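Local coordinates for peroxiredoxin 6 (Arenicola marina, PDB 2V2G), which probably reduces hydrogen peroxide and organic hydroperoxides to water and alcohols as a thiol-specific peroxidase of the Prx6 subfamily, at residues Asn29-Leu34 against Ile133-Lys138; Arg39-Val44 against Lys78-Asp83; Lys65-Ser70 against Pro95-Ala100. The protein carries 1 engineered substitution. All blocks are in the same frame, centred on the assembly; numbering follows the deposited sequence.

Interaction 1: residues Asn29-Leu34 against Ile133-Lys138; sequences NSWGVL and IGPDKK
One face of the Trp31 indole is covered by Gly134 and Pro135. Pro135 CD sits over the five-membered ring, 3.6 Å from its centroid, and Gly134 CA sits over the six-membered ring; both are CH-pi contacts. The indole reaches them because CG stands anti to the carbonyl carbon (chi1 -74°). The side chain also meets Leu163 and Gln164 of helix 153-168. Without the indole, as with an alanine here, Gly134 CA and Pro135 CD would probably lose their CH-pi partner, and a gap is likely to open toward Leu163 and Gln164. The backbones join by one antiparallel hydrogen-bonded pair, Gly32 with Ile133. Gly32 N donates to Ile133 O at 2.9 Å, within the carbonyl plane. Ile133 N returns a straighter bond to Gly32 O (172° at the hydrogen). These bonds tie strand 31-36 to the end of strand 124-133 in the central sheet of the thioredoxin-like fold. The chain then makes a type I turn, Gly134 to Lys137. Ser30 O meets Pro135 CA in a CA-H...O contact of 3.4 Å. At the outer end, a water donates to both Asn29 OD1 and Pro135 O. Lys137 NZ donates to the same Pro135 O from above its carbonyl plane.

Interaction 2: residues Arg39-Val44 against Lys78-Asp83; sequences RDFTPV and KEWSED. With BEZ (benzoic acid), chain E.
Aromatic contacts carry most of this meeting between the loop Arg39-Thr42, which leads into helix 43-54, and helix 74-88. Phe41 and Trp80 form an edge-to-face pair, with the Trp80 edge turned to the Phe41 face and the planes at 60°. Trp80 CB lies over that Phe41 face, 3.8 Å from the ring centroid. Lys210 of the second subunit makes a cation-pi contact with Phe41. Trp80 CG stands anti to its backbone N (chi1 179°), which carries the indole away from the helix, and one face lies against the backbone of Asp40 and Phe41. There Asp40 CA sits over the centre of the six-membered ring as a CH-pi contact. Phe41 N lies over the same face, 3.2 Å from Trp80 NE1; both are donors and do not bond. Trp80 NE1 is instead bonded to Thr46 OG1.

Acidic groups lie against the rings. The Asp40 carboxylate is nearly parallel to the indole (planes 20° apart), with Asp40 CG above the rim, 3.4 Å from Trp80 CE3. Its OD1 is bonded to His37 and Ser70. Asp83 OD2 meets the Phe41 edge in plane and is bonded to Tyr212 and Ser208 of the second subunit.

Polar bonds reach the benzoic acid. Val44 N donates to BEZ O1 at 3.0 Å, and Thr42 OG1 lies 3.0 Å from BEZ O2. Ser45 N and Arg128 NH2 also bind the ligand. Ser45 is engineered, at the predicted peroxidatic cysteine position. Backbone N-H groups and an arginine thus hold the carboxylate there, consistent with a site that binds peroxide oxygens beside the reactive cysteine.

Interaction 3: residues Lys65-Ser70 against Pro95-Ala100; sequences KLIALS and PYPIIA
Strands 65-70 and 98-100 run parallel at 33°, bridged at Ala68-Ile98, Leu69-Ile99 and Ser70-Ala100 and joined by bonds from Ala68 N to Pro97 O (2.9 Å), from Ile99 N to Ala68 O (nearly straight, 176° at the hydrogen) and, longer, from Ser70 N to Ile99 O (3.3 Å).

Ile99 packs on one face of the sheet. Its CD1 meets Ile67 CD1 at 3.6 Å, the two side chains crossing at about a right angle. Its CG2 branch, anti to the backbone N, meets Leu69 CD1 at 3.8 Å. Ile67 CD1 also reaches Pro97 CG. The other face carries Ala68 CB, which touches Ile98 CG2 and, at 4.0 Å, Tyr96 CE1. Tyr96 CB also packs against Leu66 CB, and its OH is bonded to Leu49 O.

The two strands and helix 74-88 form a beta-alpha-beta unit. Ile98 and Ala100 face that helix at His77, while Leu66 and Tyr96 meet helix 43-54 at Val52. Strand 31-36 lies on the far side of strand 64-70 from strand 98-100, and Ile67 and Ile99 both touch its Leu34.

In the fold
Interactions 1 and 3 belong to the same central sheet. Strands 31-36 and 64-70 are neighbours in it, and Val33 N and Trp31 O pair with Lys65 across them. Interaction 3 is the most buried and is almost wholly apolar around a parallel ladder. Interaction 1 is partly buried: its strand pair lies inside, while its turn carries a water and a lysine near the surface. Interaction 2 adds no strand pairing. It joins a loop to a helix through rings and carboxylates, and it alone meets the ligand and the second subunit. Helix 74-88, which supplies Lys78-Asp83 to interaction 2, connects the two strands of interaction 3, and its Ser81 packs on Ile98.

Interaction 1: residues Asn29-Leu34 against Ile133-Lys138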
ATOM      1  N   ASN A  29      21.616  -8.485   7.583  1.00 26.49           N
ATOM      2  CA  ASN A  29      21.744  -8.424   6.122  1.00 25.98           C
ATOM      3  C   ASN A  29      20.564  -9.184   5.465  1.00 26.54           C
ATOM      4  O   ASN A  29      20.768 -10.202   4.792  1.00 29.03           O
ATOM      5  CB  ASN A  29      23.093  -9.032   5.751  1.00 28.04           C
ATOM      6  CG  ASN A  29      23.375  -9.051   4.292  1.00 29.37           C
ATOM      7  OD1 ASN A  29      22.946  -8.169   3.562  1.00 35.95           O
ATOM      8  ND2 ASN A  29      24.156 -10.079   3.841  1.00 33.72           N
ATOM      9  N   SER A  30      19.361  -8.768   5.801  1.00 24.59           N
ATOM     10  CA  SER A  30      18.135  -9.476   5.451  1.00 25.54           C
ATOM     11  C   SER A  30      17.058  -8.505   5.019  1.00 24.88           C
ATOM     12  O   SER A  30      17.021  -7.377   5.539  1.00 25.79           O
ATOM     13  CB  SER A  30      17.590 -10.203   6.672  1.00 26.40           C
ATOM     14  OG  SER A  30      16.506 -11.039   6.336  1.00 25.72           O
ATOM     15  N   TRP A  31      16.134  -9.000   4.154  1.00 24.91           N
ATOM     16  CA  TRP A  31      14.867  -8.334   3.902  1.00 24.95           C
ATOM     17  C   TRP A  31      14.037  -8.411   5.177  1.00 23.83           C
ATOM     18  O   TRP A  31      14.125  -9.383   5.934  1.00 22.75           O
ATOM     19  CB  TRP A  31      14.098  -9.009   2.758  1.00 24.30           C
ATOM     20  CG  TRP A  31      14.679  -8.725   1.400  1.00 23.72           C
ATOM     21  CD1 TRP A  31      15.708  -9.346   0.799  1.00 23.34           C
ATOM     22  CD2 TRP A  31      14.297  -7.677   0.529  1.00 22.31           C
ATOM     23  NE1 TRP A  31      15.974  -8.770  -0.422  1.00 24.16           N
ATOM     24  CE2 TRP A  31      15.085  -7.751  -0.612  1.00 23.49           C
ATOM     25  CE3 TRP A  31      13.307  -6.689   0.590  1.00 25.06           C
ATOM     26  CZ2 TRP A  31      14.928  -6.814  -1.686  1.00 24.95           C
ATOM     27  CZ3 TRP A  31      13.177  -5.790  -0.479  1.00 25.46           C
ATOM     28  CH2 TRP A  31      13.979  -5.842  -1.550  1.00 25.36           C
ATOM     29  N   GLY A  32      13.225  -7.399   5.389  1.00 23.75           N
ATOM     30  CA  GLY A  32      12.387  -7.302   6.553  1.00 24.75           C
ATOM     31  C   GLY A  32      11.056  -6.658   6.279  1.00 24.93           C
ATOM     32  O   GLY A  32      10.969  -5.831   5.388  1.00 25.40           O
ATOM     33  N   VAL A  33      10.069  -6.979   7.104  1.00 24.21           N
ATOM     34  CA  VAL A  33       8.760  -6.321   7.061  1.00 23.59           C
ATOM     35  C   VAL A  33       8.413  -5.897   8.484  1.00 23.85           C
ATOM     36  O   VAL A  33       8.291  -6.781   9.364  1.00 25.76           O
ATOM     37  CB  VAL A  33       7.603  -7.226   6.513  1.00 23.01           C
ATOM     38  CG1 VAL A  33       6.234  -6.585   6.751  1.00 26.93           C
ATOM     39  CG2 VAL A  33       7.838  -7.475   5.016  1.00 24.60           C
ATOM     40  N   LEU A  34       8.349  -4.591   8.719  1.00 24.38           N
ATOM     41  CA  LEU A  34       7.818  -4.038   9.946  1.00 24.83           C
ATOM     42  C   LEU A  34       6.378  -3.637   9.723  1.00 25.54           C
ATOM     43  O   LEU A  34       6.087  -2.903   8.781  1.00 25.78           O
ATOM     44  CB  LEU A  34       8.646  -2.798  10.399  1.00 24.89           C
ATOM     45  CG  LEU A  34       8.176  -1.960  11.564  1.00 26.66           C
ATOM     46  CD1 LEU A  34       8.050  -2.854  12.759  1.00 30.03           C
ATOM     47  CD2 LEU A  34       9.223  -0.822  11.860  1.00 31.14           C
ATOM     48  N   ILE A 133      11.679  -3.393   4.044  1.00 22.67           N
ATOM     49  CA  ILE A 133      13.028  -2.827   4.226  1.00 24.08           C
ATOM     50  C   ILE A 133      14.021  -3.807   3.590  1.00 23.87           C
ATOM     51  O   ILE A 133      13.932  -5.057   3.795  1.00 23.46           O
ATOM     52  CB  ILE A 133      13.383  -2.599   5.764  1.00 24.69           C
ATOM     53  CG1 ILE A 133      12.319  -1.619   6.386  1.00 28.18           C
ATOM     54  CG2 ILE A 133      14.817  -2.033   5.956  1.00 25.20           C
ATOM     55  CD1 ILE A 133      11.660  -2.159   7.617  1.00 33.14           C
ATOM     56  N   GLY A 134      14.904  -3.297   2.766  1.00 22.70           N
ATOM     57  CA  GLY A 134      15.896  -4.171   2.130  1.00 23.02           C
ATOM     58  C   GLY A 134      17.055  -4.510   3.036  1.00 23.56           C
ATOM     59  O   GLY A 134      17.225  -3.945   4.136  1.00 23.12           O
ATOM     60  N   PRO A 135      17.909  -5.444   2.586  1.00 23.77           N
ATOM     61  CA  PRO A 135      19.108  -5.776   3.377  1.00 23.41           C
ATOM     62  C   PRO A 135      20.098  -4.617   3.523  1.00 23.77           C
ATOM     63  O   PRO A 135      21.017  -4.680   4.343  1.00 24.44           O
ATOM     64  CB  PRO A 135      19.747  -6.972   2.604  1.00 24.95           C
ATOM     65  CG  PRO A 135      19.179  -6.984   1.338  1.00 24.38           C
ATOM     66  CD  PRO A 135      17.853  -6.236   1.338  1.00 25.28           C
ATOM     67  N   ASP A 136      19.921  -3.588   2.711  1.00 23.00           N
ATOM     68  CA  ASP A 136      20.714  -2.376   2.792  1.00 22.30           C
ATOM     69  C   ASP A 136      20.105  -1.338   3.765  1.00 23.56           C
ATOM     70  O   ASP A 136      20.682  -0.246   3.933  1.00 24.24           O
ATOM     71  CB  ASP A 136      20.863  -1.775   1.421  1.00 22.94           C
ATOM     72  CG  ASP A 136      19.496  -1.413   0.778  1.00 24.52           C
ATOM     73  OD1 ASP A 136      18.428  -1.638   1.393  1.00 25.75           O
ATOM     74  OD2 ASP A 136      19.496  -0.945  -0.394  1.00 30.05           O
ATOM     75  N   LYS A 137      19.056  -1.775   4.443  1.00 23.09           N
ATOM     76  CA  LYS A 137      18.386  -1.047   5.529  1.00 22.52           C
ATOM     77  C   LYS A 137      17.531   0.066   4.943  1.00 23.71           C
ATOM     78  O   LYS A 137      16.982   0.896   5.719  1.00 23.59           O
ATOM     79  CB  LYS A 137      19.392  -0.457   6.533  1.00 23.47           C
ATOM     80  CG  LYS A 137      20.490  -1.406   7.110  1.00 23.01           C
ATOM     81  CD  LYS A 137      19.899  -2.618   7.695  1.00 24.17           C
ATOM     82  CE  LYS A 137      21.037  -3.551   8.183  1.00 23.94           C
ATOM     83  NZ  LYS A 137      21.740  -4.186   7.023  1.00 24.93           N
ATOM     84  N   LYS A 138      17.389   0.091   3.632  1.00 21.49           N
ATOM     85  CA  LYS A 138      16.559   1.176   3.013  1.00 22.79           C
ATOM     86  C   LYS A 138      15.108   0.805   2.866  1.00 22.74           C
ATOM     87  O   LYS A 138      14.780  -0.371   2.568  1.00 23.71           O
ATOM     88  CB  LYS A 138      17.187   1.578   1.670  1.00 23.67           C
ATOM     89  CG  LYS A 138      18.501   2.314   1.864  1.00 25.08           C
ATOM     90  CD  LYS A 138      19.183   2.562   0.548  1.00 27.62           C
ATOM     91  CE  LYS A 138      20.533   3.251   0.673  1.00 31.10           C
ATOM     92  NZ  LYS A 138      20.935   3.724  -0.677  1.00 35.21           N
TER
HETATM   93  O   HOH W   1      23.427  -5.776   5.498  0.50 17.46           O

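Interaction 2: residues Arg39-Val44 against Lys78-Asp83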
ATOM      1  N   ARG A  39      -3.992  -1.385  18.412  1.00 25.20           N
ATOM      2  CA  ARG A  39      -4.157  -1.744  19.796  1.00 25.50           C
ATOM      3  C   ARG A  39      -4.233  -3.268  19.905  1.00 24.65           C
ATOM      4  O   ARG A  39      -4.879  -3.901  19.111  1.00 26.23           O
ATOM      5  CB  ARG A  39      -5.468  -1.118  20.368  1.00 26.44           C
ATOM      6  CG  ARG A  39      -5.468  -0.973  21.837  1.00 29.49           C
ATOM      7  CD  ARG A  39      -4.715   0.243  22.142  1.00 34.01           C
ATOM      8  NE  ARG A  39      -4.463   0.446  23.554  1.00 33.93           N
ATOM      9  CZ  ARG A  39      -5.314   1.071  24.372  1.00 37.01           C
ATOM     10  NH1 ARG A  39      -6.504   1.504  23.937  1.00 36.36           N
ATOM     11  NH2 ARG A  39      -4.979   1.226  25.649  1.00 35.94           N
ATOM     12  N   ASP A  40      -3.585  -3.808  20.928  1.00 25.28           N
ATOM     13  CA  ASP A  40      -3.766  -5.216  21.314  1.00 24.46           C
ATOM     14  C   ASP A  40      -5.178  -5.437  21.765  1.00 25.12           C
ATOM     15  O   ASP A  40      -5.861  -4.490  22.172  1.00 25.73           O
ATOM     16  CB  ASP A  40      -2.794  -5.633  22.436  1.00 25.47           C
ATOM     17  CG  ASP A  40      -1.344  -5.540  22.027  1.00 24.40           C
ATOM     18  OD1 ASP A  40      -1.042  -5.087  20.881  1.00 26.49           O
ATOM     19  OD2 ASP A  40      -0.504  -5.877  22.915  1.00 26.19           O
ATOM     20  N   PHE A  41      -5.628  -6.698  21.718  1.00 24.54           N
ATOM     21  CA  PHE A  41      -6.967  -7.055  22.168  1.00 24.15           C
ATOM     22  C   PHE A  41      -8.065  -6.306  21.375  1.00 23.58           C
ATOM     23  O   PHE A  41      -9.082  -5.850  21.960  1.00 23.87           O
ATOM     24  CB  PHE A  41      -7.192  -6.847  23.699  1.00 25.07           C
ATOM     25  CG  PHE A  41      -6.160  -7.508  24.621  1.00 24.90           C
ATOM     26  CD1 PHE A  41      -6.114  -8.895  24.802  1.00 23.64           C
ATOM     27  CD2 PHE A  41      -5.246  -6.736  25.325  1.00 26.84           C
ATOM     28  CE1 PHE A  41      -5.185  -9.487  25.645  1.00 25.80           C
ATOM     29  CE2 PHE A  41      -4.325  -7.323  26.174  1.00 25.82           C
ATOM     30  CZ  PHE A  41      -4.298  -8.715  26.340  1.00 24.79           C
ATOM     31  N   THR A  42      -7.830  -6.140  20.085  1.00 24.47           N
ATOM     32  CA  THR A  42      -8.853  -5.653  19.181  1.00 25.99           C
ATOM     33  C   THR A  42      -8.978  -6.607  18.004  1.00 25.73           C
ATOM     34  O   THR A  42      -8.005  -7.321  17.663  1.00 25.86           O
ATOM     35  CB  THR A  42      -8.554  -4.227  18.749  1.00 27.09           C
ATOM     36  OG1 THR A  42      -7.316  -4.237  18.024  1.00 27.40           O
ATOM     37  CG2 THR A  42      -8.521  -3.308  19.952  1.00 29.09           C
ATOM     38  N   PRO A  43     -10.205  -6.687  17.422  1.00 26.71           N
ATOM     39  CA  PRO A  43     -10.573  -7.831  16.547  1.00 25.46           C
ATOM     40  C   PRO A  43      -9.846  -7.885  15.210  1.00 24.46           C
ATOM     41  O   PRO A  43      -9.285  -8.922  14.839  1.00 24.57           O
ATOM     42  CB  PRO A  43     -12.106  -7.706  16.400  1.00 24.87           C
ATOM     43  CG  PRO A  43     -12.408  -6.280  16.723  1.00 26.40           C
ATOM     44  CD  PRO A  43     -11.383  -5.849  17.756  1.00 26.57           C
ATOM     45  N   VAL A  44      -9.900  -6.819  14.417  1.00 22.77           N
ATOM     46  CA  VAL A  44      -9.168  -6.850  13.103  1.00 23.20           C
ATOM     47  C   VAL A  44      -7.684  -7.140  13.288  1.00 23.23           C
ATOM     48  O   VAL A  44      -7.118  -7.920  12.561  1.00 23.53           O
ATOM     49  CB  VAL A  44      -9.406  -5.553  12.251  1.00 23.24           C
ATOM     50  CG1 VAL A  44      -8.418  -5.460  11.040  1.00 24.56           C
ATOM     51  CG2 VAL A  44     -10.925  -5.517  11.823  1.00 25.12           C
ATOM     52  N   LYS A  78       2.421 -10.055  25.197  1.00 24.40           N
ATOM     53  CA  LYS A  78       2.575 -11.474  25.536  1.00 25.89           C
ATOM     54  C   LYS A  78       1.229 -12.149  25.792  1.00 24.92           C
ATOM     55  O   LYS A  78       0.972 -13.232  25.266  1.00 26.23           O
ATOM     56  CB  LYS A  78       3.577 -11.668  26.681  1.00 26.55           C
ATOM     57  CG  LYS A  78       5.036 -11.622  26.157  1.00 29.57           C
ATOM     58  CD  LYS A  78       6.108 -11.868  27.232  1.00 29.81           C
ATOM     59  CE  LYS A  78       7.491 -11.283  26.823  1.00 31.35           C
ATOM     60  NZ  LYS A  78       8.401 -11.376  28.007  1.00 34.40           N
ATOM     61  N   GLU A  79       0.349 -11.486  26.535  1.00 25.26           N
ATOM     62  CA  GLU A  79      -0.962 -12.045  26.830  1.00 24.83           C
ATOM     63  C   GLU A  79      -1.821 -12.132  25.573  1.00 23.95           C
ATOM     64  O   GLU A  79      -2.420 -13.155  25.263  1.00 25.05           O
ATOM     65  CB  GLU A  79      -1.701 -11.201  27.843  1.00 24.10           C
ATOM     66  CG  GLU A  79      -3.022 -11.839  28.271  1.00 26.29           C
ATOM     67  CD  GLU A  79      -3.832 -11.003  29.255  1.00 27.99           C
ATOM     68  OE1 GLU A  79      -3.425  -9.869  29.581  1.00 31.84           O
ATOM     69  OE2 GLU A  79      -4.907 -11.493  29.679  1.00 34.96           O
ATOM     70  N   TRP A  80      -1.874 -11.038  24.845  1.00 23.51           N
ATOM     71  CA  TRP A  80      -2.660 -11.030  23.621  1.00 23.39           C
ATOM     72  C   TRP A  80      -2.151 -12.011  22.567  1.00 23.04           C
ATOM     73  O   TRP A  80      -2.935 -12.513  21.770  1.00 23.58           O
ATOM     74  CB  TRP A  80      -2.712  -9.614  23.071  1.00 23.35           C
ATOM     75  CG  TRP A  80      -3.480  -9.484  21.796  1.00 23.43           C
ATOM     76  CD1 TRP A  80      -4.772  -9.868  21.555  1.00 23.04           C
ATOM     77  CD2 TRP A  80      -2.994  -8.926  20.588  1.00 23.73           C
ATOM     78  NE1 TRP A  80      -5.120  -9.534  20.274  1.00 23.24           N
ATOM     79  CE2 TRP A  80      -4.046  -8.967  19.650  1.00 22.53           C
ATOM     80  CE3 TRP A  80      -1.769  -8.375  20.201  1.00 24.15           C
ATOM     81  CZ2 TRP A  80      -3.909  -8.476  18.343  1.00 24.08           C
ATOM     82  CZ3 TRP A  80      -1.634  -7.885  18.885  1.00 25.10           C
ATOM     83  CH2 TRP A  80      -2.695  -7.965  17.976  1.00 23.25           C
ATOM     84  N   SER A  81      -0.853 -12.273  22.540  1.00 22.84           N
ATOM     85  CA  SER A  81      -0.298 -13.188  21.582  1.00 23.99           C
ATOM     86  C   SER A  81      -0.983 -14.595  21.677  1.00 22.82           C
ATOM     87  O   SER A  81      -1.120 -15.276  20.679  1.00 23.29           O
ATOM     88  CB  SER A  81       1.222 -13.314  21.723  1.00 23.84           C
ATOM     89  OG  SER A  81       1.918 -12.169  21.285  1.00 28.23           O
ATOM     90  N   GLU A  82      -1.443 -14.990  22.875  1.00 23.37           N
ATOM     91  CA  GLU A  82      -2.177 -16.262  23.030  1.00 24.26           C
ATOM     92  C   GLU A  82      -3.514 -16.244  22.276  1.00 24.35           C
ATOM     93  O   GLU A  82      -3.948 -17.276  21.742  1.00 25.52           O
ATOM     94  CB  GLU A  82      -2.409 -16.566  24.507  1.00 24.09           C
ATOM     95  CG  GLU A  82      -1.124 -16.850  25.303  1.00 26.69           C
ATOM     96  CD  GLU A  82      -0.168 -17.850  24.594  1.00 31.67           C
ATOM     97  OE1 GLU A  82      -0.602 -18.976  24.295  1.00 32.18           O
ATOM     98  OE2 GLU A  82       1.011 -17.520  24.329  1.00 34.72           O
ATOM     99  N   ASP A  83      -4.166 -15.090  22.235  1.00 23.56           N
ATOM    100  CA  ASP A  83      -5.392 -14.908  21.466  1.00 24.98           C
ATOM    101  C   ASP A  83      -5.069 -14.964  19.966  1.00 25.03           C
ATOM    102  O   ASP A  83      -5.806 -15.580  19.181  1.00 25.01           O
ATOM    103  CB  ASP A  83      -6.071 -13.571  21.793  1.00 24.75           C
ATOM    104  CG  ASP A  83      -6.680 -13.493  23.206  1.00 25.35           C
ATOM    105  OD1 ASP A  83      -6.677 -14.481  24.008  1.00 25.20           O
ATOM    106  OD2 ASP A  83      -7.167 -12.375  23.497  1.00 27.81           O
TER
HETATM  107  C   BEZ E1222      -9.625  -3.520  15.336  1.00 26.04           C
HETATM  108  O1  BEZ E1222     -10.812  -4.052  15.153  1.00 25.23           O
HETATM  109  O2  BEZ E1222      -8.452  -4.087  15.304  1.00 19.05           O
HETATM  110  C1  BEZ E1222      -9.760  -2.078  15.663  1.00 27.89           C
HETATM  111  C2  BEZ E1222      -8.753  -1.436  16.359  1.00 28.83           C
HETATM  112  C3  BEZ E1222      -8.901  -0.112  16.665  1.00 29.04           C
HETATM  113  C4  BEZ E1222     -10.083   0.549  16.328  1.00 29.46           C
HETATM  114  C5  BEZ E1222     -11.101  -0.080  15.600  1.00 31.69           C
HETATM  115  C6  BEZ E1222     -10.943  -1.423  15.273  1.00 29.12           C

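Interaction 3: residues Lys65-Ser70 against Pro95-Ala100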
ATOM      1  N   LYS A  65      12.363 -11.339   7.275  1.00 23.15           N
ATOM      2  CA  LYS A  65      12.134 -11.259   8.739  1.00 23.88           C
ATOM      3  C   LYS A  65      10.921 -10.418   9.027  1.00 25.77           C
ATOM      4  O   LYS A  65      10.840  -9.274   8.572  1.00 29.20           O
ATOM      5  CB  LYS A  65      13.330 -10.636   9.466  1.00 25.89           C
ATOM      6  CG  LYS A  65      14.545 -11.512   9.412  1.00 25.47           C
ATOM      7  CD  LYS A  65      15.697 -11.010  10.308  1.00 26.06           C
ATOM      8  CE  LYS A  65      16.992 -11.759  10.098  1.00 29.50           C
ATOM      9  NZ  LYS A  65      18.014 -11.252  11.057  1.00 29.86           N
ATOM     10  N   LEU A  66      10.048 -10.910   9.886  1.00 24.73           N
ATOM     11  CA  LEU A  66       8.892 -10.164  10.319  1.00 23.17           C
ATOM     12  C   LEU A  66       8.974  -9.550  11.722  1.00 22.78           C
ATOM     13  O   LEU A  66       9.530 -10.172  12.633  1.00 23.23           O
ATOM     14  CB  LEU A  66       7.694 -11.129  10.342  1.00 24.39           C
ATOM     15  CG  LEU A  66       7.173 -11.684   9.029  1.00 24.79           C
ATOM     16  CD1 LEU A  66       6.471 -13.085   9.247  1.00 25.78           C
ATOM     17  CD2 LEU A  66       6.280 -10.644   8.386  1.00 24.10           C
ATOM     18  N   ILE A  67       8.366  -8.382  11.884  1.00 22.33           N
ATOM     19  CA  ILE A  67       8.287  -7.715  13.183  1.00 23.32           C
ATOM     20  C   ILE A  67       7.065  -6.808  13.285  1.00 23.57           C
ATOM     21  O   ILE A  67       6.818  -6.054  12.391  1.00 24.07           O
ATOM     22  CB  ILE A  67       9.628  -6.994  13.622  1.00 23.17           C
ATOM     23  CG1 ILE A  67       9.550  -6.494  15.039  1.00 25.12           C
ATOM     24  CG2 ILE A  67      10.019  -5.867  12.697  1.00 23.30           C
ATOM     25  CD1 ILE A  67      10.993  -6.354  15.717  1.00 24.83           C
ATOM     26  N   ALA A  68       6.282  -7.033  14.356  1.00 23.32           N
ATOM     27  CA  ALA A  68       5.058  -6.263  14.625  1.00 24.42           C
ATOM     28  C   ALA A  68       5.322  -5.127  15.620  1.00 24.86           C
ATOM     29  O   ALA A  68       6.351  -5.088  16.258  1.00 24.81           O
ATOM     30  CB  ALA A  68       3.968  -7.184  15.088  1.00 24.99           C
ATOM     31  N   LEU A  69       4.355  -4.209  15.742  1.00 23.96           N
ATOM     32  CA  LEU A  69       4.465  -2.981  16.528  1.00 25.37           C
ATOM     33  C   LEU A  69       3.118  -2.425  16.864  1.00 23.95           C
ATOM     34  O   LEU A  69       2.256  -2.296  15.998  1.00 23.47           O
ATOM     35  CB  LEU A  69       5.232  -1.941  15.786  1.00 25.83           C
ATOM     36  CG  LEU A  69       5.511  -0.661  16.564  1.00 26.62           C
ATOM     37  CD1 LEU A  69       6.869  -0.126  16.124  1.00 27.85           C
ATOM     38  CD2 LEU A  69       4.357   0.384  16.441  1.00 27.69           C
ATOM     39  N   SER A  70       2.908  -2.151  18.133  1.00 22.79           N
ATOM     40  CA  SER A  70       1.874  -1.213  18.556  1.00 23.19           C
ATOM     41  C   SER A  70       2.381  -0.377  19.755  1.00 22.71           C
ATOM     42  O   SER A  70       3.475  -0.595  20.300  1.00 23.68           O
ATOM     43  CB  SER A  70       0.575  -1.941  18.921  1.00 23.81           C
ATOM     44  OG  SER A  70       0.589  -2.469  20.275  1.00 26.82           O
ATOM     45  N   PRO A  95       5.865 -16.631  15.887  1.00 31.66           N
ATOM     46  CA  PRO A  95       6.973 -16.689  14.963  1.00 30.97           C
ATOM     47  C   PRO A  95       7.690 -15.367  14.750  1.00 31.86           C
ATOM     48  O   PRO A  95       8.667 -15.375  14.019  1.00 34.90           O
ATOM     49  CB  PRO A  95       6.308 -17.163  13.672  1.00 32.20           C
ATOM     50  CG  PRO A  95       4.933 -16.560  13.756  1.00 31.68           C
ATOM     51  CD  PRO A  95       4.566 -16.532  15.195  1.00 32.06           C
ATOM     52  N   TYR A  96       7.216 -14.260  15.351  1.00 28.99           N
ATOM     53  CA  TYR A  96       7.826 -12.921  15.194  1.00 26.97           C
ATOM     54  C   TYR A  96       7.707 -12.085  16.495  1.00 25.70           C
ATOM     55  O   TYR A  96       6.767 -12.263  17.282  1.00 24.58           O
ATOM     56  CB  TYR A  96       7.196 -12.113  14.024  1.00 26.82           C
ATOM     57  CG  TYR A  96       5.683 -12.055  14.073  1.00 24.59           C
ATOM     58  CD1 TYR A  96       5.032 -11.179  14.916  1.00 28.28           C
ATOM     59  CD2 TYR A  96       4.912 -12.946  13.334  1.00 26.03           C
ATOM     60  CE1 TYR A  96       3.624 -11.175  15.021  1.00 27.24           C
ATOM     61  CE2 TYR A  96       3.495 -12.919  13.412  1.00 23.47           C
ATOM     62  CZ  TYR A  96       2.877 -12.063  14.271  1.00 27.66           C
ATOM     63  OH  TYR A  96       1.506 -12.039  14.372  1.00 26.65           O
ATOM     64  N   PRO A  97       8.659 -11.139  16.697  1.00 25.34           N
ATOM     65  CA  PRO A  97       8.534 -10.249  17.887  1.00 24.72           C
ATOM     66  C   PRO A  97       7.474  -9.153  17.699  1.00 24.38           C
ATOM     67  O   PRO A  97       7.107  -8.832  16.538  1.00 23.42           O
ATOM     68  CB  PRO A  97       9.911  -9.581  17.977  1.00 26.14           C
ATOM     69  CG  PRO A  97      10.785 -10.199  16.883  1.00 28.11           C
ATOM     70  CD  PRO A  97       9.858 -10.825  15.894  1.00 25.29           C
ATOM     71  N   ILE A  98       7.021  -8.570  18.818  1.00 22.80           N
ATOM     72  CA  ILE A  98       6.126  -7.386  18.775  1.00 23.72           C
ATOM     73  C   ILE A  98       6.799  -6.285  19.586  1.00 23.98           C
ATOM     74  O   ILE A  98       7.134  -6.498  20.761  1.00 24.09           O
ATOM     75  CB  ILE A  98       4.737  -7.663  19.364  1.00 24.78           C
ATOM     76  CG1 ILE A  98       4.156  -8.999  18.851  1.00 25.88           C
ATOM     77  CG2 ILE A  98       3.770  -6.504  19.004  1.00 23.53           C
ATOM     78  CD1 ILE A  98       2.700  -9.325  19.369  1.00 25.73           C
ATOM     79  N   ILE A  99       7.043  -5.147  18.965  1.00 21.37           N
ATOM     80  CA  ILE A  99       7.666  -3.971  19.565  1.00 23.11           C
ATOM     81  C   ILE A  99       6.642  -3.197  20.388  1.00 23.71           C
ATOM     82  O   ILE A  99       5.464  -3.075  19.943  1.00 23.80           O
ATOM     83  CB  ILE A  99       8.211  -3.069  18.475  1.00 22.97           C
ATOM     84  CG1 ILE A  99       9.354  -3.751  17.749  1.00 23.07           C
ATOM     85  CG2 ILE A  99       8.631  -1.653  19.075  1.00 22.94           C
ATOM     86  CD1 ILE A  99       9.708  -3.026  16.401  1.00 25.55           C
ATOM     87  N   ALA A 100       7.064  -2.686  21.545  1.00 24.80           N
ATOM     88  CA  ALA A 100       6.220  -1.855  22.431  1.00 24.44           C
ATOM     89  C   ALA A 100       6.611  -0.395  22.295  1.00 26.74           C
ATOM     90  O   ALA A 100       7.578  -0.012  22.912  1.00 29.70           O
ATOM     91  CB  ALA A 100       6.377  -2.281  23.887  1.00 25.71           C
TER